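Local coordinates for protein amidase (Bacillus anthracis, PDB 5EWQ) that probably hydrolyses carboxylic acid amides to the free acid and ammonia, as an enzyme of the amidase signature family, at residues 121-126 and 132-137; 169-174 and 365-370; 252-257 and 372-377; 391-394 and 400-403. One frame throughout, in Å; residues are numbered along the deposited sequence.

Contact 1: 121-126 and 132-137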
loop_
_atom_site.group_PDB
_atom_site.type_symbol
_atom_site.label_atom_id
_atom_site.label_comp_id
_atom_site.label_asym_id
_atom_site.label_seq_id
_atom_site.Cartn_x
_atom_site.Cartn_y
_atom_site.Cartn_z
ATOM N N VAL A 121 -1.961 -5.379 -7.041
ATOM C CA VAL A 121 -2.410 -5.569 -5.666
ATOM C C VAL A 121 -1.353 -6.297 -4.841
ATOM O O VAL A 121 -0.498 -6.993 -5.386
ATOM C CB VAL A 121 -3.735 -6.352 -5.608
ATOM C CG1 VAL A 121 -4.827 -5.589 -6.342
ATOM C CG2 VAL A 121 -3.559 -7.743 -6.199
ATOM N N LYS A 122 -1.412 -6.124 -3.526
ATOM C CA LYS A 122 -0.459 -6.753 -2.621
ATOM C C LYS A 122 -0.595 -8.275 -2.684
ATOM O O LYS A 122 -1.655 -8.795 -3.035
ATOM C CB LYS A 122 -0.672 -6.242 -1.194
ATOM C CG LYS A 122 0.489 -6.483 -0.244
ATOM C CD LYS A 122 0.244 -5.791 1.088
ATOM C CE LYS A 122 1.431 -5.940 2.022
ATOM N NZ LYS A 122 1.228 -5.214 3.306
ATOM N N ASP A 123 0.479 -8.984 -2.344
ATOM C CA ASP A 123 0.528 -10.438 -2.483
ATOM C C ASP A 123 -0.448 -11.159 -1.548
ATOM O O ASP A 123 -0.645 -12.370 -1.658
ATOM C CB ASP A 123 1.956 -10.938 -2.237
ATOM C CG ASP A 123 2.136 -12.403 -2.600
ATOM O OD1 ASP A 123 2.258 -12.711 -3.805
ATOM O OD2 ASP A 123 2.162 -13.247 -1.679
ATOM N N ASN A 124 -1.064 -10.415 -0.635
ATOM C CA ASN A 124 -2.037 -10.995 0.283
ATOM C C ASN A 124 -3.477 -10.726 -0.150
ATOM O O ASN A 124 -4.407 -10.875 0.642
ATOM C CB ASN A 124 -1.809 -10.468 1.702
ATOM C CG ASN A 124 -1.990 -8.966 1.807
ATOM O OD1 ASN A 124 -2.087 -8.266 0.799
ATOM N ND2 ASN A 124 -2.024 -8.459 3.035
ATOM N N VAL A 125 -3.654 -10.332 -1.407
ATOM C CA VAL A 125 -4.980 -10.037 -1.944
ATOM C C VAL A 125 -5.413 -11.107 -2.945
ATOM O O VAL A 125 -4.675 -11.434 -3.874
ATOM C CB VAL A 125 -5.012 -8.656 -2.622
ATOM C CG1 VAL A 125 -6.411 -8.345 -3.129
ATOM C CG2 VAL A 125 -4.544 -7.581 -1.653
ATOM N N GLN A 126 -6.616 -11.642 -2.753
ATOM C CA GLN A 126 -7.088 -12.782 -3.536
ATOM C C GLN A 126 -7.478 -12.436 -4.969
ATOM O O GLN A 126 -8.135 -11.426 -5.223
ATOM C CB GLN A 126 -8.279 -13.446 -2.840
ATOM C CG GLN A 126 -7.929 -14.172 -1.553
ATOM C CD GLN A 126 -9.143 -14.783 -0.881
ATOM O OE1 GLN A 126 -9.067 -15.260 0.249
ATOM N NE2 GLN A 126 -10.273 -14.771 -1.578
ATOM N N PRO A 132 -1.765 -16.598 -7.631
ATOM C CA PRO A 132 -1.700 -17.120 -6.262
ATOM C C PRO A 132 -1.690 -16.029 -5.196
ATOM O O PRO A 132 -1.087 -14.974 -5.391
ATOM C CB PRO A 132 -0.377 -17.892 -6.245
ATOM C CG PRO A 132 -0.146 -18.269 -7.660
ATOM C CD PRO A 132 -0.672 -17.122 -8.468
ATOM N N THR A 133 -2.362 -16.291 -4.080
ATOM C CA THR A 133 -2.355 -15.388 -2.938
ATOM C C THR A 133 -1.579 -16.048 -1.810
ATOM O O THR A 133 -1.974 -17.100 -1.311
ATOM C CB THR A 133 -3.779 -15.048 -2.470
ATOM O OG1 THR A 133 -4.571 -14.662 -3.598
ATOM C CG2 THR A 133 -3.752 -13.914 -1.457
ATOM N N SER A 134 -0.472 -15.435 -1.407
ATOM C CA SER A 134 0.461 -16.111 -0.518
ATOM C C SER A 134 0.854 -15.296 0.706
ATOM O O SER A 134 1.442 -15.835 1.644
ATOM C CB SER A 134 1.721 -16.492 -1.294
ATOM O OG SER A 134 1.387 -17.105 -2.527
ATOM N N ALA A 135 0.541 -14.003 0.684
ATOM C CA ALA A 135 0.965 -13.072 1.730
ATOM C C ALA A 135 2.483 -13.095 1.911
ATOM O O ALA A 135 2.991 -12.840 3.003
ATOM C CB ALA A 135 0.265 -13.388 3.047
ATOM N N GLY A 136 3.197 -13.406 0.832
ATOM C CA GLY A 136 4.648 -13.433 0.846
ATOM C C GLY A 136 5.256 -14.708 1.401
ATOM O O GLY A 136 6.467 -14.782 1.608
ATOM N N THR A 137 4.426 -15.719 1.639
ATOM C CA THR A 137 4.906 -16.962 2.240
ATOM C C THR A 137 5.284 -18.009 1.197
ATOM O O THR A 137 4.780 -17.997 0.075
ATOM C CB THR A 137 3.856 -17.570 3.189
ATOM O OG1 THR A 137 2.749 -18.069 2.430
ATOM C CG2 THR A 137 3.365 -16.523 4.168
#
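The type I turn Lys122-Val125, leading out of strand 118-122 of the amidase core, docks through Asp123 on the loop at Thr133-Gly136, where a type I' turn from Ser134 to Thr137 presents its N-H groups. The backbone O of Asp123 accepts two of them: Ser134 N at 3.1 Å, almost in line with the carbonyl, and Ala135 N, which comes from above the carbonyl plane. Its side chain grips the next residue along, for with CG anti to the backbone N (chi1 -170°) OD2 takes Gly136 N at 2.7 Å on the anti side of the carboxylate. The other oxygen, OD1, forms a salt bridge with Lys186 and a hydrogen bond with Thr89, so both oxygens of this buried acid have partners. Thr133 uses both branches: OG1 donates to Val125 O at 3.2 Å, and CG2 lies 3.5 Å from Asn124 C. Beside them Asn124 CB rests on Ala135 CB, 3.8 Å away. Lys122 NZ hydrogen-bonds Ser204 OG, consistent with the lysine of the family's Ser-cisSer-Lys triad, and Asp123 follows it directly. Strand 118-122 pairs with strand 161-166 on one side, while Thr137 packs on Glu170 and Trp171 of helix 170-173.

Contact 2: 169-174 and 365-370; sequences SEWANY and YEFKHN
An aromatic cluster of Trp171, Tyr174 and Phe367 joins the short helical turn after Ser169 to helix 360-377. Phe367 is the centre of it, meeting one ring with its edge and the other with its face. Its CE1 and CZ point at the six-membered ring of Trp171 in a T-shaped pair, planes at 86° and centroids 5.5 Å apart. CZ sits 3.8 Å above the indole plane, nearer the rim than the middle, and CE1 lies close to Trp171 CE3. Over a face of Phe367 comes Tyr174, whose CD2 approaches Phe367 CG to 4.0 Å. The two rings are inclined at 51°, an oblique pair, and their side chains run past each other in opposite directions. Phe367 reaches across because CG is anti to its backbone N (chi1 174°), which sends the ring out from the helix between the two partners.

On the other side, Trp171, Ala172 and Asn173 all have positive phi, so the chain makes a left-handed turn, tied by Asn173 N to Ser169 O at 3.2 Å and by Tyr174 N to Glu170 O at 3.3 Å, a weakly bonded turn. That turn places Trp171 and Tyr174 on the same partner. Between the two segments the contact is aromatic and apolar. Around it, Leu386 and Ile389 of helix 386-394 touch Phe367 and Trp171 respectively; Ile408 and Ser411 of helix 406-412 also meet Phe367, Leu407 of that helix meets Tyr174, and Leu256 packs on Phe367 from the loop before strand 263-267.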
loop_
_atom_site.group_PDB
_atom_site.type_symbol
_atom_site.label_atom_id
_atom_site.label_comp_id
_atom_site.label_asym_id
_atom_site.label_seq_id
_atom_site.Cartn_x
_atom_site.Cartn_y
_atom_site.Cartn_z
ATOM N N SER A 169 6.615 -7.617 3.021
ATOM C CA SER A 169 7.130 -8.242 4.227
ATOM C C SER A 169 6.212 -9.407 4.570
ATOM O O SER A 169 4.999 -9.231 4.681
ATOM C CB SER A 169 7.205 -7.242 5.380
ATOM O OG SER A 169 8.020 -6.135 5.042
ATOM N N GLU A 170 6.792 -10.595 4.717
ATOM C CA GLU A 170 6.019 -11.822 4.897
ATOM C C GLU A 170 5.064 -11.730 6.084
ATOM O O GLU A 170 5.427 -11.218 7.144
ATOM C CB GLU A 170 6.959 -13.019 5.064
ATOM C CG GLU A 170 6.258 -14.367 5.062
ATOM C CD GLU A 170 7.226 -15.528 4.942
ATOM O OE1 GLU A 170 6.788 -16.687 5.095
ATOM O OE2 GLU A 170 8.424 -15.281 4.689
ATOM N N TRP A 171 3.843 -12.221 5.884
ATOM C CA TRP A 171 2.775 -12.150 6.882
ATOM C C TRP A 171 2.507 -10.720 7.340
ATOM O O TRP A 171 2.218 -10.484 8.514
ATOM C CB TRP A 171 3.101 -13.028 8.095
ATOM C CG TRP A 171 2.994 -14.497 7.827
ATOM C CD1 TRP A 171 4.002 -15.416 7.883
ATOM C CD2 TRP A 171 1.814 -15.217 7.454
ATOM N NE1 TRP A 171 3.519 -16.666 7.573
ATOM C CE2 TRP A 171 2.178 -16.570 7.308
ATOM C CE3 TRP A 171 0.481 -14.851 7.233
ATOM C CZ2 TRP A 171 1.263 -17.555 6.944
ATOM C CZ3 TRP A 171 -0.427 -15.832 6.876
ATOM C CH2 TRP A 171 -0.033 -17.167 6.735
ATOM N N ALA A 172 2.595 -9.781 6.401
ATOM C CA ALA A 172 2.426 -8.356 6.681
ATOM C C ALA A 172 3.356 -7.911 7.801
ATOM O O ALA A 172 2.939 -7.221 8.732
ATOM C CB ALA A 172 0.978 -8.045 7.029
ATOM N N ASN A 173 4.618 -8.323 7.695
ATOM C CA ASN A 173 5.635 -8.065 8.711
ATOM C C ASN A 173 5.234 -8.611 10.077
ATOM O O ASN A 173 5.110 -7.864 11.048
ATOM C CB ASN A 173 5.937 -6.569 8.813
ATOM C CG ASN A 173 7.181 -6.282 9.632
ATOM O OD1 ASN A 173 8.099 -7.102 9.696
ATOM N ND2 ASN A 173 7.217 -5.116 10.267
ATOM N N TYR A 174 5.025 -9.922 10.145
ATOM C CA TYR A 174 4.728 -10.578 11.412
ATOM C C TYR A 174 5.255 -12.007 11.406
ATOM O O TYR A 174 4.490 -12.963 11.518
ATOM C CB TYR A 174 3.225 -10.564 11.694
ATOM C CG TYR A 174 2.885 -10.726 13.159
ATOM C CD1 TYR A 174 3.038 -9.665 14.043
ATOM C CD2 TYR A 174 2.412 -11.933 13.658
ATOM C CE1 TYR A 174 2.732 -9.802 15.383
ATOM C CE2 TYR A 174 2.103 -12.079 14.999
ATOM C CZ TYR A 174 2.265 -11.010 15.855
ATOM O OH TYR A 174 1.961 -11.145 17.189
ATOM N N TYR A 365 -2.735 -12.339 19.861
ATOM C CA TYR A 365 -3.919 -13.169 20.040
ATOM C C TYR A 365 -4.696 -13.351 18.740
ATOM O O TYR A 365 -5.109 -14.460 18.401
ATOM C CB TYR A 365 -4.839 -12.569 21.107
ATOM C CG TYR A 365 -6.196 -13.236 21.184
ATOM C CD1 TYR A 365 -6.377 -14.402 21.917
ATOM C CD2 TYR A 365 -7.294 -12.702 20.520
ATOM C CE1 TYR A 365 -7.614 -15.015 21.987
ATOM C CE2 TYR A 365 -8.532 -13.309 20.584
ATOM C CZ TYR A 365 -8.687 -14.465 21.319
ATOM O OH TYR A 365 -9.920 -15.070 21.384
ATOM N N GLU A 366 -4.890 -12.254 18.015
ATOM C CA GLU A 366 -5.817 -12.236 16.889
ATOM C C GLU A 366 -5.256 -12.881 15.622
ATOM O O GLU A 366 -6.019 -13.361 14.784
ATOM C CB GLU A 366 -6.241 -10.797 16.591
ATOM C CG GLU A 366 -7.628 -10.672 15.986
ATOM C CD GLU A 366 -8.051 -9.231 15.792
ATOM O OE1 GLU A 366 -7.210 -8.331 15.997
ATOM O OE2 GLU A 366 -9.225 -8.997 15.436
ATOM N N PHE A 367 -3.934 -12.892 15.485
ATOM C CA PHE A 367 -3.300 -13.446 14.289
ATOM C C PHE A 367 -3.620 -14.926 14.113
ATOM O O PHE A 367 -4.017 -15.357 13.032
ATOM C CB PHE A 367 -1.784 -13.249 14.334
ATOM C CG PHE A 367 -1.054 -13.912 13.200
ATOM C CD1 PHE A 367 -1.111 -13.386 11.921
ATOM C CD2 PHE A 367 -0.316 -15.064 13.411
ATOM C CE1 PHE A 367 -0.443 -13.992 10.874
ATOM C CE2 PHE A 367 0.354 -15.676 12.368
ATOM C CZ PHE A 367 0.290 -15.139 11.097
ATOM N N LYS A 368 -3.442 -15.696 15.182
ATOM C CA LYS A 368 -3.717 -17.127 15.156
ATOM C C LYS A 368 -5.168 -17.410 14.785
ATOM O O LYS A 368 -5.452 -18.303 13.989
ATOM C CB LYS A 368 -3.391 -17.756 16.512
ATOM C CG LYS A 368 -3.763 -19.226 16.621
ATOM C CD LYS A 368 -3.505 -19.761 18.020
ATOM C CE LYS A 368 -3.884 -21.229 18.128
ATOM N NZ LYS A 368 -3.627 -21.774 19.489
ATOM N N HIS A 369 -6.080 -16.633 15.357
ATOM C CA HIS A 369 -7.507 -16.846 15.147
ATOM C C HIS A 369 -7.965 -16.402 13.759
ATOM O O HIS A 369 -8.745 -17.099 13.110
ATOM C CB HIS A 369 -8.311 -16.120 16.225
ATOM C CG HIS A 369 -8.115 -16.679 17.599
ATOM N ND1 HIS A 369 -6.907 -16.621 18.262
ATOM C CD2 HIS A 369 -8.970 -17.317 18.434
ATOM C CE1 HIS A 369 -7.028 -17.193 19.445
ATOM N NE2 HIS A 369 -8.271 -17.625 19.574
ATOM N N ASN A 370 -7.484 -15.249 13.307
ATOM C CA ASN A 370 -7.839 -14.747 11.983
ATOM C C ASN A 370 -7.345 -15.667 10.871
ATOM O O ASN A 370 -8.065 -15.935 9.911
ATOM C CB ASN A 370 -7.283 -13.339 11.767
ATOM C CG ASN A 370 -7.990 -12.296 12.607
ATOM O OD1 ASN A 370 -7.436 -11.233 12.890
ATOM N ND2 ASN A 370 -9.220 -12.593 13.011
#

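Contact 3: 252-257 and 372-377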
loop_
_atom_site.group_PDB
_atom_site.type_symbol
_atom_site.label_atom_id
_atom_site.label_comp_id
_atom_site.label_asym_id
_atom_site.label_seq_id
_atom_site.Cartn_x
_atom_site.Cartn_y
_atom_site.Cartn_z
ATOM N N GLY A 252 -11.403 -11.175 1.178
ATOM C CA GLY A 252 -10.538 -11.658 0.117
ATOM C C GLY A 252 -9.100 -11.223 0.323
ATOM O O GLY A 252 -8.319 -11.150 -0.625
ATOM N N ILE A 253 -8.754 -10.920 1.569
ATOM C CA ILE A 253 -7.396 -10.516 1.910
ATOM C C ILE A 253 -6.894 -11.308 3.111
ATOM O O ILE A 253 -7.546 -11.338 4.155
ATOM C CB ILE A 253 -7.306 -9.008 2.226
ATOM C CG1 ILE A 253 -7.835 -8.177 1.054
ATOM C CG2 ILE A 253 -5.873 -8.615 2.554
ATOM C CD1 ILE A 253 -7.847 -6.686 1.316
ATOM N N ILE A 254 -5.742 -11.955 2.953
ATOM C CA ILE A 254 -5.131 -12.706 4.045
ATOM C C ILE A 254 -4.842 -11.776 5.218
ATOM O O ILE A 254 -4.003 -10.879 5.118
ATOM C CB ILE A 254 -3.832 -13.403 3.605
ATOM C CG1 ILE A 254 -4.125 -14.416 2.497
ATOM C CG2 ILE A 254 -3.167 -14.091 4.787
ATOM C CD1 ILE A 254 -2.905 -15.179 2.032
ATOM N N PRO A 255 -5.543 -11.992 6.339
ATOM C CA PRO A 255 -5.531 -11.070 7.478
ATOM C C PRO A 255 -4.259 -11.128 8.317
ATOM O O PRO A 255 -3.392 -11.976 8.104
ATOM C CB PRO A 255 -6.731 -11.534 8.304
ATOM C CG PRO A 255 -6.806 -12.997 8.032
ATOM C CD PRO A 255 -6.397 -13.166 6.593
ATOM N N LEU A 256 -4.167 -10.203 9.266
ATOM C CA LEU A 256 -3.119 -10.198 10.276
ATOM C C LEU A 256 -3.774 -9.921 11.622
ATOM O O LEU A 256 -3.587 -10.659 12.587
ATOM C CB LEU A 256 -2.053 -9.148 9.957
ATOM C CG LEU A 256 -1.062 -8.788 11.067
ATOM C CD1 LEU A 256 -0.343 -10.025 11.571
ATOM C CD2 LEU A 256 -0.060 -7.754 10.578
ATOM N N ALA A 257 -4.552 -8.845 11.663
ATOM C CA ALA A 257 -5.375 -8.510 12.817
ATOM C C ALA A 257 -6.570 -7.690 12.350
ATOM O O ALA A 257 -6.451 -6.487 12.112
ATOM C CB ALA A 257 -4.571 -7.749 13.854
ATOM N N ASN A 372 -6.449 -18.979 11.100
ATOM C CA ASN A 372 -7.129 -20.269 11.160
ATOM C C ASN A 372 -8.555 -20.192 10.623
ATOM O O ASN A 372 -9.017 -21.104 9.939
ATOM C CB ASN A 372 -7.143 -20.804 12.592
ATOM C CG ASN A 372 -5.760 -21.184 13.086
ATOM O OD1 ASN A 372 -4.828 -21.340 12.298
ATOM N ND2 ASN A 372 -5.622 -21.341 14.399
ATOM N N ASP A 373 -9.246 -19.100 10.937
ATOM C CA ASP A 373 -10.601 -18.884 10.439
ATOM C C ASP A 373 -10.591 -18.596 8.942
ATOM O O ASP A 373 -11.547 -18.914 8.233
ATOM C CB ASP A 373 -11.278 -17.735 11.191
ATOM C CG ASP A 373 -11.611 -18.094 12.629
ATOM O OD1 ASP A 373 -10.973 -19.017 13.176
ATOM O OD2 ASP A 373 -12.509 -17.448 13.210
ATOM N N TYR A 374 -9.507 -17.991 8.467
ATOM C CA TYR A 374 -9.356 -17.691 7.048
ATOM C C TYR A 374 -9.189 -18.968 6.233
ATOM O O TYR A 374 -9.848 -19.156 5.211
ATOM C CB TYR A 374 -8.158 -16.763 6.822
ATOM C CG TYR A 374 -7.850 -16.496 5.364
ATOM C CD1 TYR A 374 -8.550 -15.532 4.651
ATOM C CD2 TYR A 374 -6.854 -17.207 4.703
ATOM C CE1 TYR A 374 -8.271 -15.286 3.319
ATOM C CE2 TYR A 374 -6.569 -16.967 3.372
ATOM C CZ TYR A 374 -7.279 -16.005 2.685
ATOM O OH TYR A 374 -6.998 -15.764 1.361
ATOM N N PHE A 375 -8.303 -19.842 6.697
ATOM C CA PHE A 375 -8.005 -21.087 6.000
ATOM C C PHE A 375 -9.173 -22.069 6.044
ATOM O O PHE A 375 -9.295 -22.939 5.181
ATOM C CB PHE A 375 -6.754 -21.737 6.595
ATOM C CG PHE A 375 -5.470 -21.067 6.192
ATOM C CD1 PHE A 375 -5.359 -20.430 4.967
ATOM C CD2 PHE A 375 -4.373 -21.076 7.038
ATOM C CE1 PHE A 375 -4.177 -19.815 4.593
ATOM C CE2 PHE A 375 -3.190 -20.461 6.668
ATOM C CZ PHE A 375 -3.094 -19.830 5.446
ATOM N N SER A 376 -10.029 -21.927 7.051
ATOM C CA SER A 376 -11.180 -22.812 7.205
ATOM C C SER A 376 -12.223 -22.558 6.123
ATOM O O SER A 376 -13.010 -23.443 5.786
ATOM C CB SER A 376 -11.809 -22.635 8.588
ATOM O OG SER A 376 -12.322 -21.324 8.749
ATOM N N GLN A 377 -12.223 -21.345 5.581
ATOM C CA GLN A 377 -13.188 -20.961 4.559
ATOM C C GLN A 377 -12.737 -21.395 3.168
ATOM O O GLN A 377 -13.562 -21.629 2.285
ATOM C CB GLN A 377 -13.416 -19.449 4.583
ATOM C CG GLN A 377 -13.866 -18.911 5.930
ATOM C CD GLN A 377 -14.041 -17.404 5.924
ATOM O OE1 GLN A 377 -15.042 -16.885 5.429
ATOM N NE2 GLN A 377 -13.063 -16.692 6.475
#
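Tyr374 carries the tight half of this contact, laying its ring against the backbone of Ile254, its CG1 branch and the ring of Pro255, with Ile253 O near the ring. Ile254 CA stands over one face in a CH-pi contact, 4.3 Å from the ring centroid and 18° off the normal. Farther out, the CG1 branch of Ile254 reaches the phenol end, with Ile254 CG1 3.5 Å from Tyr374 CZ. Pro255 covers the root of the ring instead: its CD lies 3.7 Å from Tyr374 CD1, so proline and isoleucine share the length of the tyrosine between them. The ring gets there because Tyr374 CG is anti to the backbone N (chi1 175°), carrying it off the helix and toward the loop. At its far end the buried OH probably hydrogen-bonds with Gln126 OE1, though the modelled distance is too short to trust; this polar partner would tie the tyrosine to the turn after strand 118-122.

The other side of the helix is loose and open to solvent. There Ser376 and Gln377 turn their polar ends back to the backbone O of Asp373. Asp373 O accepts Ser376 OG at 2.6 Å and Gln377 NE2 at 3.2 Å, which arrive from opposite faces of the carbonyl plane.

Taken as a whole, this is helix-on-loop packing with one tyrosine as anchor: the 372-377 part of helix 360-377 covers the connection between strands 239-242 and 263-267, where Gly252 and Ile254 are themselves bonded through their backbones to Gln126 and Asn124.

Contact 4: 391-394 and 400-403; sequences AFNK and RIKY
The guanidinium of Arg400 stacks flat on the ring of Phe392, a cation-pi pair with the two planes only 9° apart and their centres 3.9 Å from each other. NH1 sits above the middle of the ring, 3.3 Å from its plane, and the same nitrogen donates to Phe392 O at 2.7 Å. This bond lies in the guanidinium plane though tilted from that of the carbonyl, so one residue offers Arg400 both a face to stack on and an oxygen to bond. The arginine arrives by an extended chain from CG to NE, crossing the Phe392 side chain at about a right angle; Phe392 CG anti to its own backbone N (chi1 180°) brings the ring under it.

Next to this pair, Ile401 leans on Asn393: its CG2 and CD1 are each 3.7 Å from Asn393 CB. The amide of Asn393 is turned steeply to the guanidinium, at 73°, and its ND2 bonds to Gln405. Arg400 also touches Tyr138, and Phe392 touches Val139.

The charge of Arg400 is probably eased by the cation-pi stack and the carbonyl bond together, near the C-terminal end of helix 386-394, where the helix dipole would probably also favour a cation.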
loop_
_atom_site.group_PDB
_atom_site.type_symbol
_atom_site.label_atom_id
_atom_site.label_comp_id
_atom_site.label_asym_id
_atom_site.label_seq_id
_atom_site.Cartn_x
_atom_site.Cartn_y
_atom_site.Cartn_z
ATOM N N ALA A 391 5.197 -26.161 11.316
ATOM C CA ALA A 391 5.792 -27.461 11.037
ATOM C C ALA A 391 6.347 -27.513 9.618
ATOM O O ALA A 391 7.358 -28.164 9.359
ATOM C CB ALA A 391 4.772 -28.567 11.251
ATOM N N PHE A 392 5.677 -26.821 8.703
ATOM C CA PHE A 392 6.089 -26.784 7.304
ATOM C C PHE A 392 7.410 -26.041 7.132
ATOM O O PHE A 392 8.295 -26.491 6.404
ATOM C CB PHE A 392 5.001 -26.129 6.448
ATOM C CG PHE A 392 5.345 -26.044 4.988
ATOM C CD1 PHE A 392 5.076 -27.102 4.136
ATOM C CD2 PHE A 392 5.930 -24.902 4.464
ATOM C CE1 PHE A 392 5.388 -27.027 2.793
ATOM C CE2 PHE A 392 6.245 -24.821 3.123
ATOM C CZ PHE A 392 5.973 -25.884 2.285
ATOM N N ASN A 393 7.532 -24.900 7.802
ATOM C CA ASN A 393 8.731 -24.076 7.711
ATOM C C ASN A 393 9.962 -24.764 8.292
ATOM O O ASN A 393 11.078 -24.563 7.814
ATOM C CB ASN A 393 8.507 -22.737 8.419
ATOM C CG ASN A 393 7.471 -21.875 7.724
ATOM O OD1 ASN A 393 7.270 -21.978 6.513
ATOM N ND2 ASN A 393 6.810 -21.012 8.489
ATOM N N LYS A 394 9.748 -25.575 9.322
ATOM C CA LYS A 394 10.836 -26.273 10.001
ATOM C C LYS A 394 11.566 -27.263 9.093
ATOM O O LYS A 394 12.750 -27.537 9.289
ATOM C CB LYS A 394 10.304 -27.012 11.233
ATOM C CG LYS A 394 10.076 -26.137 12.456
ATOM C CD LYS A 394 9.460 -26.951 13.586
ATOM C CE LYS A 394 9.669 -26.292 14.943
ATOM N NZ LYS A 394 8.994 -24.972 15.052
ATOM N N ARG A 400 12.688 -21.402 3.892
ATOM C CA ARG A 400 11.323 -20.996 4.213
ATOM C C ARG A 400 11.244 -19.979 5.350
ATOM O O ARG A 400 10.333 -19.153 5.385
ATOM C CB ARG A 400 10.489 -22.234 4.544
ATOM C CG ARG A 400 10.484 -23.248 3.412
ATOM C CD ARG A 400 9.802 -24.549 3.787
ATOM N NE ARG A 400 9.841 -25.494 2.674
ATOM C CZ ARG A 400 9.322 -26.716 2.707
ATOM N NH1 ARG A 400 8.717 -27.155 3.803
ATOM N NH2 ARG A 400 9.407 -27.501 1.641
ATOM N N ILE A 401 12.196 -20.037 6.276
ATOM C CA ILE A 401 12.257 -19.073 7.371
ATOM C C ILE A 401 13.699 -18.675 7.674
ATOM O O ILE A 401 14.222 -18.966 8.751
ATOM C CB ILE A 401 11.602 -19.622 8.655
ATOM C CG1 ILE A 401 11.945 -21.102 8.843
ATOM C CG2 ILE A 401 10.093 -19.441 8.606
ATOM C CD1 ILE A 401 11.533 -21.655 10.187
ATOM N N LYS A 402 14.330 -18.005 6.713
ATOM C CA LYS A 402 15.723 -17.584 6.834
ATOM C C LYS A 402 15.970 -16.771 8.103
ATOM O O LYS A 402 17.028 -16.880 8.725
ATOM C CB LYS A 402 16.138 -16.770 5.604
ATOM C CG LYS A 402 17.546 -16.196 5.679
ATOM C CD LYS A 402 17.842 -15.298 4.488
ATOM C CE LYS A 402 19.192 -14.618 4.631
ATOM N NZ LYS A 402 20.310 -15.601 4.676
ATOM N N TYR A 403 14.986 -15.967 8.488
ATOM C CA TYR A 403 15.115 -15.122 9.668
ATOM C C TYR A 403 14.239 -15.621 10.813
ATOM O O TYR A 403 13.995 -14.900 11.778
ATOM C CB TYR A 403 14.766 -13.672 9.322
ATOM C CG TYR A 403 15.581 -13.116 8.175
ATOM C CD1 TYR A 403 16.838 -12.566 8.392
ATOM C CD2 TYR A 403 15.098 -13.149 6.873
ATOM C CE1 TYR A 403 17.589 -12.061 7.346
ATOM C CE2 TYR A 403 15.841 -12.645 5.821
ATOM C CZ TYR A 403 17.086 -12.103 6.063
ATOM O OH TYR A 403 17.830 -11.599 5.022
#

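In the fold
Contacts 1, 2 and 3 form one connected patch. Contact 1 touches both others: Ala135 O probably accepts Trp171 N at 3.1 Å, and Ala135 CB packs on Ile254 CD1 at 3.8 Å. Contacts 2 and 3 share helix 360-377, their centres about 10 Å apart, with Ala172 O and Leu256 CD2 3.6 Å apart. Contact 4 (391-394 with 400-403) stands off: centre to centre it is about 18 Å from contact 1, about 15 Å from contact 2 and about 20 Å from contact 3, without touching any of them. Contact 1 includes Lys122, the probable triad lysine, and Ser169 of contact 2 bonds to Ser204 through its backbone.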